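Local coordinates for BH0493 protein (Bacillus halodurans C-125, PDB 2QEE) that binds zinc and probably works as a metal-dependent enzyme of the amidohydrolase superfamily, at residues V278-M283 and M302-N307; I261-R266 and C326-N331. One frame throughout, in Å; residues are numbered along the deposited sequence.

Both contacts are buried and both join parts around strand 257-264, in what is probably the distorted (beta/alpha)8 barrel of the superfamily. Contact 1 pairs the loops after strands 277-278 and 298-302 and is reached by both other subunits. Contact 2, touched by the second subunit, lies nearer the chain centre and beside the zinc site, where the end of strand 257-264 meets the loop after strand 321-323. Contact 1 mixes hydrogen bonds, a bridging water and aliphatic side chains, whereas contact 2 is an aromatic and aliphatic surface with no hydrogen bond between its segments. Leu-303 N to Ile-261 O and Gly-279 N to Gly-262 O, both probable hydrogen bonds, tie them together.

Contact 1 (V278-M283 and M302-N307); sequences VGKASM and MLSREN
Val-278 presses on Leu-303 where the loop after antiparallel strand 277-278 meets that after strand 298-302 in a probable distorted (beta/alpha)8 barrel; loop 302-307 is shaped by an ST turn, Ser-304 OG accepting from the backbone N of Glu-306. The CG2 branch of Val-278 comes 3.5 Å from CG of Leu-303, tighter than an ordinary van der Waals contact, and these compact branched side chains suit so confined a place. Gly-279 contributes backbone: its O lies 3.0 Å from a water that accepts from Ser-304 N and sits 2.8 Å from OD1 of Asn-307. Lys-280, fully extended, crosses the side chain of Glu-306 at about a right angle, and its CG passes 3.6 Å from ND2 of Asn-307. The aliphatic chain lies against both and also packs on Lys-280 of each neighbouring subunit. At Ala-281 the amide of Asn-307 grips the backbone twice. Ala-281 N donates almost straight (177°) over 2.9 Å to a lone pair of Asn-307 OD1, in the carbonyl plane, while Asn-307 ND2 donates over 2.9 Å to Ala-281 O, tilted 20° from that carbonyl's plane. ND2 also donates to OE2 of Glu-310, and bonds at both ends fix the amide's rotation. With an alanine in place of Asn-307, the N and O of Ala-281 would probably lose their mates and the bridging water one of its neighbours. Small Ala-281 admits CE of Met-302 to 3.6 Å from its CB. Met-283, bent at chi2 and chi3 (-62° at the latter), curls its thioether back and sets its SD 3.7 Å from SD of Met-302.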
loop_
_atom_site.group_PDB
_atom_site.type_symbol
_atom_site.label_atom_id
_atom_site.label_comp_id
_atom_site.label_asym_id
_atom_site.label_seq_id
_atom_site.Cartn_x
_atom_site.Cartn_y
_atom_site.Cartn_z
ATOM N N VAL C 278 -11.774 -6.607 -9.050
ATOM C CA VAL C 278 -11.490 -5.243 -8.607
ATOM C C VAL C 278 -10.518 -4.521 -9.559
ATOM O O VAL C 278 -9.648 -5.170 -10.197
ATOM C CB VAL C 278 -10.864 -5.338 -7.177
ATOM C CG1 VAL C 278 -9.528 -6.108 -7.181
ATOM C CG2 VAL C 278 -10.681 -3.888 -6.549
ATOM N N GLY C 279 -10.611 -3.188 -9.643
ATOM C CA GLY C 279 -9.593 -2.401 -10.366
ATOM C C GLY C 279 -9.484 -1.057 -9.670
ATOM O O GLY C 279 -10.473 -0.590 -9.075
ATOM N N LYS C 280 -8.299 -0.463 -9.764
ATOM C CA LYS C 280 -8.080 0.909 -9.301
ATOM C C LYS C 280 -8.853 1.866 -10.219
ATOM O O LYS C 280 -8.837 1.703 -11.428
ATOM C CB LYS C 280 -6.583 1.258 -9.269
ATOM C CG LYS C 280 -6.298 2.632 -8.568
ATOM C CD LYS C 280 -4.849 2.933 -8.746
ATOM C CE LYS C 280 -4.488 4.260 -8.042
ATOM N NZ LYS C 280 -3.059 4.588 -8.234
ATOM N N ALA C 281 -9.512 2.861 -9.618
ATOM C CA ALA C 281 -10.299 3.850 -10.400
ATOM C C ALA C 281 -9.516 5.167 -10.443
ATOM O O ALA C 281 -8.682 5.478 -9.541
ATOM C CB ALA C 281 -11.747 4.118 -9.727
ATOM N N SER C 282 -9.822 6.005 -11.447
ATOM C CA SER C 282 -9.402 7.417 -11.411
ATOM C C SER C 282 -10.226 8.146 -10.337
ATOM O O SER C 282 -11.397 7.851 -10.169
ATOM C CB SER C 282 -9.698 8.122 -12.749
ATOM O OG SER C 282 -9.321 9.498 -12.631
ATOM N N MET C 283 -9.604 9.129 -9.681
ATOM C CA MET C 283 -10.359 9.966 -8.733
ATOM C C MET C 283 -11.035 11.137 -9.466
ATOM O O MET C 283 -11.825 11.841 -8.861
ATOM C CB MET C 283 -9.485 10.517 -7.596
ATOM C CG MET C 283 -8.747 9.399 -6.789
ATOM S SD MET C 283 -9.913 8.256 -5.997
ATOM C CE MET C 283 -10.761 9.402 -4.904
ATOM N N MET C 302 -14.506 2.664 -1.754
ATOM C CA MET C 302 -13.809 2.234 -2.986
ATOM C C MET C 302 -13.227 0.860 -2.781
ATOM O O MET C 302 -12.896 0.481 -1.659
ATOM C CB MET C 302 -12.727 3.207 -3.452
ATOM C CG MET C 302 -13.323 4.572 -3.857
ATOM S SD MET C 302 -12.212 5.765 -4.501
ATOM C CE MET C 302 -12.183 5.154 -6.264
ATOM N N LEU C 303 -13.114 0.120 -3.878
ATOM C CA LEU C 303 -12.778 -1.309 -3.711
ATOM C C LEU C 303 -11.267 -1.629 -3.765
ATOM O O LEU C 303 -10.839 -2.675 -3.229
ATOM C CB LEU C 303 -13.513 -2.141 -4.778
ATOM C CG LEU C 303 -13.545 -3.663 -4.599
ATOM C CD1 LEU C 303 -14.106 -4.168 -3.267
ATOM C CD2 LEU C 303 -14.411 -4.276 -5.803
ATOM N N SER C 304 -10.525 -0.811 -4.492
ATOM C CA SER C 304 -9.060 -1.090 -4.684
ATOM C C SER C 304 -8.294 -0.606 -3.418
ATOM O O SER C 304 -8.472 0.535 -2.977
ATOM C CB SER C 304 -8.551 -0.374 -5.950
ATOM O OG SER C 304 -7.116 -0.480 -6.043
ATOM N N ARG C 305 -7.312 -1.422 -2.972
ATOM C CA ARG C 305 -6.427 -1.007 -1.889
ATOM C C ARG C 305 -5.747 0.297 -2.293
ATOM O O ARG C 305 -5.496 1.171 -1.454
ATOM C CB ARG C 305 -5.346 -2.083 -1.636
ATOM C CG ARG C 305 -4.465 -1.747 -0.432
ATOM C CD ARG C 305 -3.322 -2.787 -0.355
ATOM N NE ARG C 305 -2.521 -2.455 0.828
ATOM C CZ ARG C 305 -1.246 -2.780 0.979
ATOM N NH1 ARG C 305 -0.624 -3.447 0.004
ATOM N NH2 ARG C 305 -0.635 -2.509 2.129
ATOM N N GLU C 306 -5.441 0.424 -3.592
ATOM C CA GLU C 306 -4.561 1.465 -4.094
ATOM C C GLU C 306 -5.292 2.832 -4.234
ATOM O O GLU C 306 -4.661 3.867 -4.518
ATOM C CB GLU C 306 -3.933 1.055 -5.432
ATOM C CG GLU C 306 -2.818 0.060 -5.239
ATOM C CD GLU C 306 -3.279 -1.282 -4.685
ATOM O OE1 GLU C 306 -4.259 -1.838 -5.245
ATOM O OE2 GLU C 306 -2.562 -1.815 -3.785
ATOM N N ASN C 307 -6.625 2.800 -4.032
ATOM C CA ASN C 307 -7.409 4.067 -3.978
ATOM C C ASN C 307 -7.566 4.668 -2.558
ATOM O O ASN C 307 -8.097 5.762 -2.417
ATOM C CB ASN C 307 -8.836 3.854 -4.562
ATOM C CG ASN C 307 -8.891 3.920 -6.084
ATOM O OD1 ASN C 307 -9.501 3.034 -6.701
ATOM N ND2 ASN C 307 -8.320 4.962 -6.701
HETATM O O HOH W 1 -11.355 0.999 -6.698
#

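Contact 2 (I261-R266 and C326-N331)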
loop_
_atom_site.group_PDB
_atom_site.type_symbol
_atom_site.label_atom_id
_atom_site.label_comp_id
_atom_site.label_asym_id
_atom_site.label_seq_id
_atom_site.Cartn_x
_atom_site.Cartn_y
_atom_site.Cartn_z
ATOM N N ILE C 261 -17.249 2.283 -5.668
ATOM C CA ILE C 261 -16.549 2.339 -6.926
ATOM C C ILE C 261 -15.423 1.278 -6.948
ATOM O O ILE C 261 -14.666 1.163 -5.989
ATOM C CB ILE C 261 -15.931 3.726 -7.115
ATOM C CG1 ILE C 261 -17.035 4.808 -7.253
ATOM C CG2 ILE C 261 -15.009 3.726 -8.380
ATOM C CD1 ILE C 261 -16.527 6.263 -6.994
ATOM N N GLY C 262 -15.297 0.532 -8.052
ATOM C CA GLY C 262 -14.082 -0.291 -8.251
ATOM C C GLY C 262 -14.360 -1.760 -8.556
ATOM O O GLY C 262 -13.411 -2.528 -8.762
ATOM N N VAL C 263 -15.635 -2.133 -8.676
ATOM C CA VAL C 263 -15.995 -3.543 -8.897
ATOM C C VAL C 263 -16.017 -3.814 -10.402
ATOM O O VAL C 263 -16.638 -3.063 -11.166
ATOM C CB VAL C 263 -17.356 -3.934 -8.230
ATOM C CG1 VAL C 263 -18.536 -3.090 -8.758
ATOM C CG2 VAL C 263 -17.601 -5.405 -8.421
ATOM N N LYS C 264 -15.270 -4.822 -10.808
ATOM C CA LYS C 264 -15.287 -5.287 -12.204
ATOM C C LYS C 264 -16.189 -6.548 -12.256
ATOM O O LYS C 264 -15.831 -7.627 -11.787
ATOM C CB LYS C 264 -13.841 -5.570 -12.665
ATOM C CG LYS C 264 -13.790 -6.113 -14.115
ATOM C CD LYS C 264 -12.339 -6.024 -14.678
ATOM C CE LYS C 264 -12.352 -6.273 -16.191
ATOM N NZ LYS C 264 -10.997 -6.576 -16.732
ATOM N N LYS C 265 -17.385 -6.414 -12.830
ATOM C CA LYS C 265 -18.371 -7.501 -12.752
ATOM C C LYS C 265 -18.082 -8.738 -13.593
ATOM O O LYS C 265 -17.605 -8.639 -14.728
ATOM C CB LYS C 265 -19.776 -7.006 -13.136
ATOM C CG LYS C 265 -20.331 -5.825 -12.322
ATOM C CD LYS C 265 -20.695 -6.169 -10.902
ATOM C CE LYS C 265 -21.926 -7.038 -10.811
ATOM N NZ LYS C 265 -22.140 -7.551 -9.400
ATOM N N ARG C 266 -18.393 -9.899 -13.039
ATOM C CA ARG C 266 -18.457 -11.142 -13.822
ATOM C C ARG C 266 -17.183 -11.454 -14.615
ATOM O O ARG C 266 -17.242 -11.805 -15.828
ATOM C CB ARG C 266 -19.667 -11.089 -14.768
ATOM C CG ARG C 266 -21.007 -10.991 -14.036
ATOM C CD ARG C 266 -22.149 -10.774 -15.071
ATOM N NE ARG C 266 -21.988 -9.507 -15.796
ATOM C CZ ARG C 266 -22.463 -8.331 -15.378
ATOM N NH1 ARG C 266 -23.153 -8.238 -14.241
ATOM N NH2 ARG C 266 -22.243 -7.245 -16.105
ATOM N N CYS C 326 -14.973 -0.381 4.918
ATOM C CA CYS C 326 -13.940 -1.100 4.253
ATOM C C CYS C 326 -14.645 -2.178 3.502
ATOM O O CYS C 326 -14.985 -3.200 4.064
ATOM C CB CYS C 326 -13.015 -1.701 5.329
ATOM S SG CYS C 326 -12.286 -0.472 6.443
ATOM N N TRP C 327 -14.848 -1.922 2.215
ATOM C CA TRP C 327 -15.767 -2.693 1.420
ATOM C C TRP C 327 -15.114 -3.963 0.875
ATOM O O TRP C 327 -14.077 -3.869 0.187
ATOM C CB TRP C 327 -16.161 -1.757 0.245
ATOM C CG TRP C 327 -17.202 -2.263 -0.697
ATOM C CD1 TRP C 327 -18.242 -3.096 -0.406
ATOM C CD2 TRP C 327 -17.315 -1.942 -2.099
ATOM N NE1 TRP C 327 -18.982 -3.337 -1.552
ATOM C CE2 TRP C 327 -18.443 -2.641 -2.597
ATOM C CE3 TRP C 327 -16.588 -1.120 -2.969
ATOM C CZ2 TRP C 327 -18.855 -2.558 -3.946
ATOM C CZ3 TRP C 327 -17.011 -1.031 -4.310
ATOM C CH2 TRP C 327 -18.117 -1.750 -4.776
ATOM N N TRP C 328 -15.743 -5.102 1.163
ATOM C CA TRP C 328 -15.568 -6.369 0.414
ATOM C C TRP C 328 -14.095 -6.845 0.464
ATOM O O TRP C 328 -13.611 -7.330 1.494
ATOM C CB TRP C 328 -16.023 -6.113 -1.028
ATOM C CG TRP C 328 -16.283 -7.262 -1.896
ATOM C CD1 TRP C 328 -16.003 -8.596 -1.685
ATOM C CD2 TRP C 328 -16.958 -7.178 -3.159
ATOM N NE1 TRP C 328 -16.470 -9.343 -2.779
ATOM C CE2 TRP C 328 -17.054 -8.484 -3.675
ATOM C CE3 TRP C 328 -17.477 -6.112 -3.899
ATOM C CZ2 TRP C 328 -17.645 -8.751 -4.918
ATOM C CZ3 TRP C 328 -18.082 -6.380 -5.124
ATOM C CH2 TRP C 328 -18.158 -7.694 -5.614
ATOM N N PHE C 329 -13.338 -6.622 -0.599
ATOM C CA PHE C 329 -11.914 -7.089 -0.618
ATOM C C PHE C 329 -10.999 -6.237 0.301
ATOM O O PHE C 329 -9.871 -6.611 0.597
ATOM C CB PHE C 329 -11.362 -7.128 -2.027
ATOM C CG PHE C 329 -12.180 -7.978 -2.946
ATOM C CD1 PHE C 329 -12.466 -9.288 -2.637
ATOM C CD2 PHE C 329 -12.663 -7.429 -4.145
ATOM C CE1 PHE C 329 -13.238 -10.038 -3.510
ATOM C CE2 PHE C 329 -13.428 -8.165 -5.003
ATOM C CZ PHE C 329 -13.719 -9.444 -4.704
ATOM N N MET C 330 -11.556 -5.118 0.787
ATOM C CA MET C 330 -10.926 -4.283 1.812
ATOM C C MET C 330 -11.300 -4.763 3.230
ATOM O O MET C 330 -10.714 -4.297 4.225
ATOM C CB MET C 330 -11.338 -2.797 1.710
ATOM C CG MET C 330 -11.099 -2.090 0.338
ATOM S SD MET C 330 -9.337 -1.858 -0.000
ATOM C CE MET C 330 -8.947 -3.427 -0.753
ATOM N N ASN C 331 -12.248 -5.696 3.337
ATOM C CA ASN C 331 -12.783 -5.992 4.609
ATOM C C ASN C 331 -12.016 -7.120 5.276
ATOM O O ASN C 331 -12.588 -8.098 5.701
ATOM C CB ASN C 331 -14.310 -6.252 4.488
ATOM C CG ASN C 331 -15.049 -6.166 5.815
ATOM O OD1 ASN C 331 -14.510 -5.750 6.803
ATOM N ND2 ASN C 331 -16.311 -6.615 5.823
#
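Trp-327 and Trp-328 each hold CG anti to the backbone N (chi1 -175° and -165°), and both indoles consequently reach toward the end of strand 257-264, where Val-263 meets their six-membered rings. The CG2 of Val-263, itself opposite the backbone N across the CA-CB bond, lies 3.5 Å from CZ3 of Trp-328, and its CB is 4.2 Å from CH2 of Trp-327. A beta-branched valine suits this spot, since one short side chain serves two indoles. The rings also support each other: CE3 of Trp-328 stands 3.6 Å above one face of Trp-327, offset toward its rim. Two residues earlier in the strand, Trp-327 CZ3 comes 3.6 Å from the backbone N of Ile-261, with the carbonyl carbon of Ile-261 at the ring edge and in its plane. Gly-262 follows with a positive phi (127°); a CB there would jam against the carbonyl O of Ile-261 and also come near the Trp-327 ring, so the residue fits by having none. Beyond the two segments, Trp-328 meets the ring of Tyr-52. Trp-327 touches Asp-357, a ligand of the zinc ion, and the nearest atom of its side chain is about 4 Å from the metal. With no hydrogen bond across the contact, the hold rests on shape and dispersion, consistent with an apolar patch in which the Trp-327 indole lies next to the zinc site.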